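Side-chain contact in prolyl endopeptidase (PDB 2BKL), which probably hydrolyses peptide bonds after proline, and more slowly after alanine, in oligopeptides, as a serine peptidase of family S9A: residues R572-E577 with D616-P621. Numbering follows the deposited sequence.
With ZAH (N-[(benzyloxy)carbonyl]-L-alanyl-L-proline), chain C.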
ATOM      1  N   ARG A 572      13.347   0.921  10.427  1.00  4.81           N
ATOM      2  CA  ARG A 572      14.061   2.191  10.378  1.00  4.67           C
ATOM      3  C   ARG A 572      13.596   3.067   9.220  1.00  5.12           C
ATOM      4  O   ARG A 572      13.676   4.293   9.297  1.00  5.92           O
ATOM      5  CB  ARG A 572      15.574   1.976  10.368  1.00  5.20           C
ATOM      6  CG  ARG A 572      16.062   1.385  11.673  1.00  7.56           C
ATOM      7  CD  ARG A 572      17.560   1.378  11.803  1.00  6.58           C
ATOM      8  NE  ARG A 572      17.949   0.902  13.131  1.00  9.13           N
ATOM      9  CZ  ARG A 572      17.927   1.645  14.241  1.00  6.98           C
ATOM     10  NH1 ARG A 572      17.550   2.904  14.230  1.00  8.77           N
ATOM     11  NH2 ARG A 572      18.240   1.075  15.390  1.00 11.67           N
ATOM     12  N   THR A 573      13.046   2.463   8.180  1.00  4.87           N
ATOM     13  CA  THR A 573      12.562   3.253   7.061  1.00  4.67           C
ATOM     14  C   THR A 573      11.343   4.086   7.405  1.00  4.61           C
ATOM     15  O   THR A 573      11.005   4.986   6.634  1.00  6.08           O
ATOM     16  CB  THR A 573      12.246   2.394   5.802  1.00  5.15           C
ATOM     17  OG1 THR A 573      11.123   1.537   6.018  1.00  7.09           O
ATOM     18  CG2 THR A 573      13.444   1.515   5.376  1.00  6.59           C
ATOM     19  N   TRP A 574      10.675   3.766   8.524  1.00  3.71           N
ATOM     20  CA  TRP A 574       9.504   4.546   8.961  1.00  5.23           C
ATOM     21  C   TRP A 574       9.834   5.559  10.036  1.00  5.75           C
ATOM     22  O   TRP A 574       8.946   6.297  10.459  1.00  5.68           O
ATOM     23  CB  TRP A 574       8.356   3.633   9.402  1.00  5.68           C
ATOM     24  CG  TRP A 574       8.132   2.576   8.373  1.00  4.59           C
ATOM     25  CD1 TRP A 574       8.050   2.755   7.038  1.00  5.97           C
ATOM     26  CD2 TRP A 574       7.984   1.183   8.612  1.00  5.00           C
ATOM     27  NE1 TRP A 574       7.898   1.545   6.399  1.00  5.89           N
ATOM     28  CE2 TRP A 574       7.855   0.565   7.353  1.00  5.04           C
ATOM     29  CE3 TRP A 574       7.964   0.387   9.767  1.00  6.24           C
ATOM     30  CZ2 TRP A 574       7.743  -0.812   7.206  1.00  8.15           C
ATOM     31  CZ3 TRP A 574       7.859  -1.014   9.604  1.00  6.33           C
ATOM     32  CH2 TRP A 574       7.742  -1.572   8.331  1.00  6.94           C
ATOM     33  N   ILE A 575      11.094   5.671  10.442  1.00  5.56           N
ATOM     34  CA  ILE A 575      11.456   6.690  11.408  1.00  4.73           C
ATOM     35  C   ILE A 575      11.087   8.126  10.971  1.00  4.10           C
ATOM     36  O   ILE A 575      10.640   8.912  11.792  1.00  6.45           O
ATOM     37  CB  ILE A 575      12.942   6.541  11.801  1.00  5.75           C
ATOM     38  CG1 ILE A 575      13.104   5.295  12.709  1.00  5.55           C
ATOM     39  CG2 ILE A 575      13.495   7.802  12.498  1.00  6.63           C
ATOM     40  CD1 ILE A 575      14.559   4.894  13.018  1.00  5.88           C
ATOM     41  N   PRO A 576      11.214   8.471   9.687  1.00  5.89           N
ATOM     42  CA  PRO A 576      10.779   9.809   9.267  1.00  5.79           C
ATOM     43  C   PRO A 576       9.300  10.103   9.463  1.00  6.70           C
ATOM     44  O   PRO A 576       8.897  11.287   9.457  1.00  9.53           O
ATOM     45  CB  PRO A 576      11.155   9.852   7.781  1.00  6.72           C
ATOM     46  CG  PRO A 576      12.323   8.894   7.683  1.00  7.20           C
ATOM     47  CD  PRO A 576      11.888   7.745   8.588  1.00  6.93           C
ATOM     48  N   GLU A 577       8.484   9.057   9.595  1.00  6.12           N
ATOM     49  CA  GLU A 577       7.041   9.172   9.816  1.00  5.38           C
ATOM     50  C   GLU A 577       6.647   9.136  11.298  1.00  6.27           C
ATOM     51  O   GLU A 577       5.813   9.920  11.751  1.00  6.17           O
ATOM     52  CB  GLU A 577       6.281   8.068   9.060  1.00  6.17           C
ATOM     53  CG  GLU A 577       4.769   8.215   9.048  1.00  6.92           C
ATOM     54  CD  GLU A 577       4.208   9.241   8.072  1.00  9.03           C
ATOM     55  OE1 GLU A 577       4.959   9.840   7.279  1.00  9.33           O
ATOM     56  OE2 GLU A 577       2.973   9.417   8.098  1.00  8.11           O
ATOM     57  N   ASP A 616       5.983 -12.310   6.864  1.00  8.99           N
ATOM     58  CA  ASP A 616       6.050 -10.849   6.746  1.00  8.33           C
ATOM     59  C   ASP A 616       7.454 -10.360   7.085  1.00  9.41           C
ATOM     60  O   ASP A 616       7.854 -10.270   8.246  1.00 11.12           O
ATOM     61  CB  ASP A 616       4.992 -10.201   7.632  1.00  8.70           C
ATOM     62  CG  ASP A 616       4.800  -8.732   7.351  1.00 10.19           C
ATOM     63  OD1 ASP A 616       5.694  -8.095   6.710  1.00  8.66           O
ATOM     64  OD2 ASP A 616       3.756  -8.158   7.738  1.00 11.71           O
ATOM     65  N   ASP A 617       8.205 -10.065   6.032  1.00  8.53           N
ATOM     66  CA  ASP A 617       9.570  -9.540   6.150  1.00  9.72           C
ATOM     67  C   ASP A 617       9.653  -8.010   6.084  1.00  9.71           C
ATOM     68  O   ASP A 617      10.717  -7.424   5.859  1.00 11.10           O
ATOM     69  CB  ASP A 617      10.530 -10.181   5.107  1.00  8.92           C
ATOM     70  CG  ASP A 617      10.118  -9.942   3.661  1.00 10.86           C
ATOM     71  OD1 ASP A 617       9.001  -9.446   3.414  1.00  8.68           O
ATOM     72  OD2 ASP A 617      10.917 -10.251   2.713  1.00 10.57           O
ATOM     73  N   ARG A 618       8.532  -7.367   6.300  1.00  8.77           N
ATOM     74  CA  ARG A 618       8.458  -5.909   6.349  1.00  8.52           C
ATOM     75  C   ARG A 618       8.117  -5.469   7.765  1.00  7.42           C
ATOM     76  O   ARG A 618       8.922  -4.801   8.421  1.00  7.47           O
ATOM     77  CB  ARG A 618       7.436  -5.400   5.344  1.00  8.39           C
ATOM     78  CG  ARG A 618       7.538  -3.896   5.123  1.00 10.15           C
ATOM     79  CD  ARG A 618       6.520  -3.258   4.168  1.00 11.39           C
ATOM     80  NE  ARG A 618       6.475  -3.931   2.874  1.00 10.66           N
ATOM     81  CZ  ARG A 618       5.591  -3.657   1.915  1.00 14.32           C
ATOM     82  NH1 ARG A 618       4.718  -2.670   2.040  1.00 15.91           N
ATOM     83  NH2 ARG A 618       5.587  -4.364   0.791  1.00 15.96           N
ATOM     84  N   VAL A 619       6.916  -5.843   8.218  1.00  6.82           N
ATOM     85  CA  VAL A 619       6.443  -5.591   9.568  1.00  7.01           C
ATOM     86  C   VAL A 619       6.618  -6.837  10.398  1.00  5.73           C
ATOM     87  O   VAL A 619       6.011  -7.876  10.131  1.00  7.61           O
ATOM     88  CB  VAL A 619       4.957  -5.166   9.554  1.00  7.61           C
ATOM     89  CG1 VAL A 619       4.379  -5.103  10.980  1.00  6.85           C
ATOM     90  CG2 VAL A 619       4.809  -3.799   8.847  1.00  8.13           C
ATOM     91  N   ASP A 620       7.457  -6.774  11.414  1.00  6.66           N
ATOM     92  CA  ASP A 620       7.786  -7.983  12.139  1.00  6.63           C
ATOM     93  C   ASP A 620       6.556  -8.585  12.809  1.00  6.64           C
ATOM     94  O   ASP A 620       5.798  -7.859  13.459  1.00  7.49           O
ATOM     95  CB  ASP A 620       8.865  -7.688  13.171  1.00  7.87           C
ATOM     96  CG  ASP A 620       9.552  -8.920  13.639  1.00 10.16           C
ATOM     97  OD1 ASP A 620       8.909  -9.680  14.375  1.00  8.51           O
ATOM     98  OD2 ASP A 620      10.720  -9.208  13.290  1.00 14.46           O
ATOM     99  N   PRO A 621       6.314  -9.880  12.627  1.00  6.31           N
ATOM    100  CA  PRO A 621       5.173 -10.532  13.281  1.00  6.29           C
ATOM    101  C   PRO A 621       5.180 -10.494  14.803  1.00  5.45           C
ATOM    102  O   PRO A 621       4.172 -10.772  15.402  1.00  6.60           O
ATOM    103  CB  PRO A 621       5.265 -11.975  12.765  1.00  7.34           C
ATOM    104  CG  PRO A 621       5.993 -11.833  11.419  1.00  9.35           C
ATOM    105  CD  PRO A 621       7.020 -10.801  11.715  1.00  7.95           C
TER
HETATM  106  C1  ZAH C1533       2.272  -0.795   6.547  1.00 16.72           C
HETATM  107  O2  ZAH C1533       1.534   0.374   6.823  1.00 12.44           O
HETATM  108  C3  ZAH C1533       3.802  -0.576   6.625  1.00 12.82           C
HETATM  109  C4  ZAH C1533       4.249  -0.180   8.035  1.00 11.77           C
HETATM  110  C5  ZAH C1533       4.245   1.343   8.078  1.00  9.40           C
HETATM  111  C6  ZAH C1533       4.407   1.821   6.659  1.00  9.32           C
HETATM  112  N7  ZAH C1533       4.287   0.601   5.871  1.00 10.44           N
HETATM  113  C8  ZAH C1533       4.492   0.572   4.557  1.00 11.61           C
HETATM  114  O9  ZAH C1533       4.428  -0.599   3.948  1.00 12.23           O
HETATM  115  C10 ZAH C1533       5.084   1.780   3.798  1.00  9.52           C
HETATM  116  C11 ZAH C1533       3.864   2.643   3.476  1.00 10.36           C
HETATM  117  N14 ZAH C1533       5.713   1.388   2.561  1.00 12.44           N
HETATM  118  C15 ZAH C1533       6.883   0.795   2.548  1.00 13.25           C
HETATM  119  O16 ZAH C1533       7.571   0.612   3.645  1.00 10.27           O
HETATM  120  O17 ZAH C1533       7.415   0.380   1.283  1.00 17.86           O
HETATM  121  C18 ZAH C1533       8.629  -0.408   1.379  1.00 22.51           C
HETATM  122  C19 ZAH C1533       8.992  -1.067   0.044  1.00 25.48           C
HETATM  123  C20 ZAH C1533       9.351  -0.259  -1.043  1.00 27.08           C
HETATM  124  C21 ZAH C1533       9.672  -0.846  -2.267  1.00 27.90           C
HETATM  125  C22 ZAH C1533       9.656  -2.237  -2.394  1.00 28.90           C
HETATM  126  C23 ZAH C1533       9.323  -3.049  -1.306  1.00 27.53           C
HETATM  127  C24 ZAH C1533       8.988  -2.461  -0.087  1.00 28.07           C
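Trp574 reaches the loop at Arg618 and Val619 with the far end of its indole. Trp574 CZ2 meets Arg618 CG at 3.7 Å, with the methylene lying at the ring edge, in plane. Trp574 CH2 lies 3.7 Å from Val619 CG2 and also close to Arg618 O. The tight part is around the bound ligand ZAH. Its proline ring lies flat over one indole face, with ZAH C5 3.7 Å above the centre. Thr573 OG1 lies against the opposite face. Trp574 NE1 donates to ZAH O16 at 2.9 Å, a fairly straight bond of 163°. With an alanine here, the proline ring would probably lose the flat surface it rests on and ZAH O16 this donor.

Arg618 is on the more open side: it is partly exposed, while Trp574 and Val619 are buried. Its CG is anti to the backbone N (chi1 -167°), and the chain bends at chi3. This carries the guanidinium past the indole to ZAH, where Arg618 NH1 donates to ZAH O9 at 2.8 Å. ZAH C24 lies over one guanidinium face, near its rim. Arg618 NE forms a salt bridge with Asp145 of the propeller. Asp616 OD1 holds the loop in an Asx turn, accepting from Arg618 N and Val619 N, each at 3.0 Å. Asp616 OD2 is hydrogen-bonded to His651 ND1, consistent with a Ser533-His651-Asp616 triad.

The arrangement forms part of the ligand pocket in the alpha/beta-hydrolase domain, consistent with the proline-specificity site of this family. Trp574 directly precedes Ile575 of helix 575-578, while Arg618 and Val619 lie in the loop between strand 607-613 and helix 622-632.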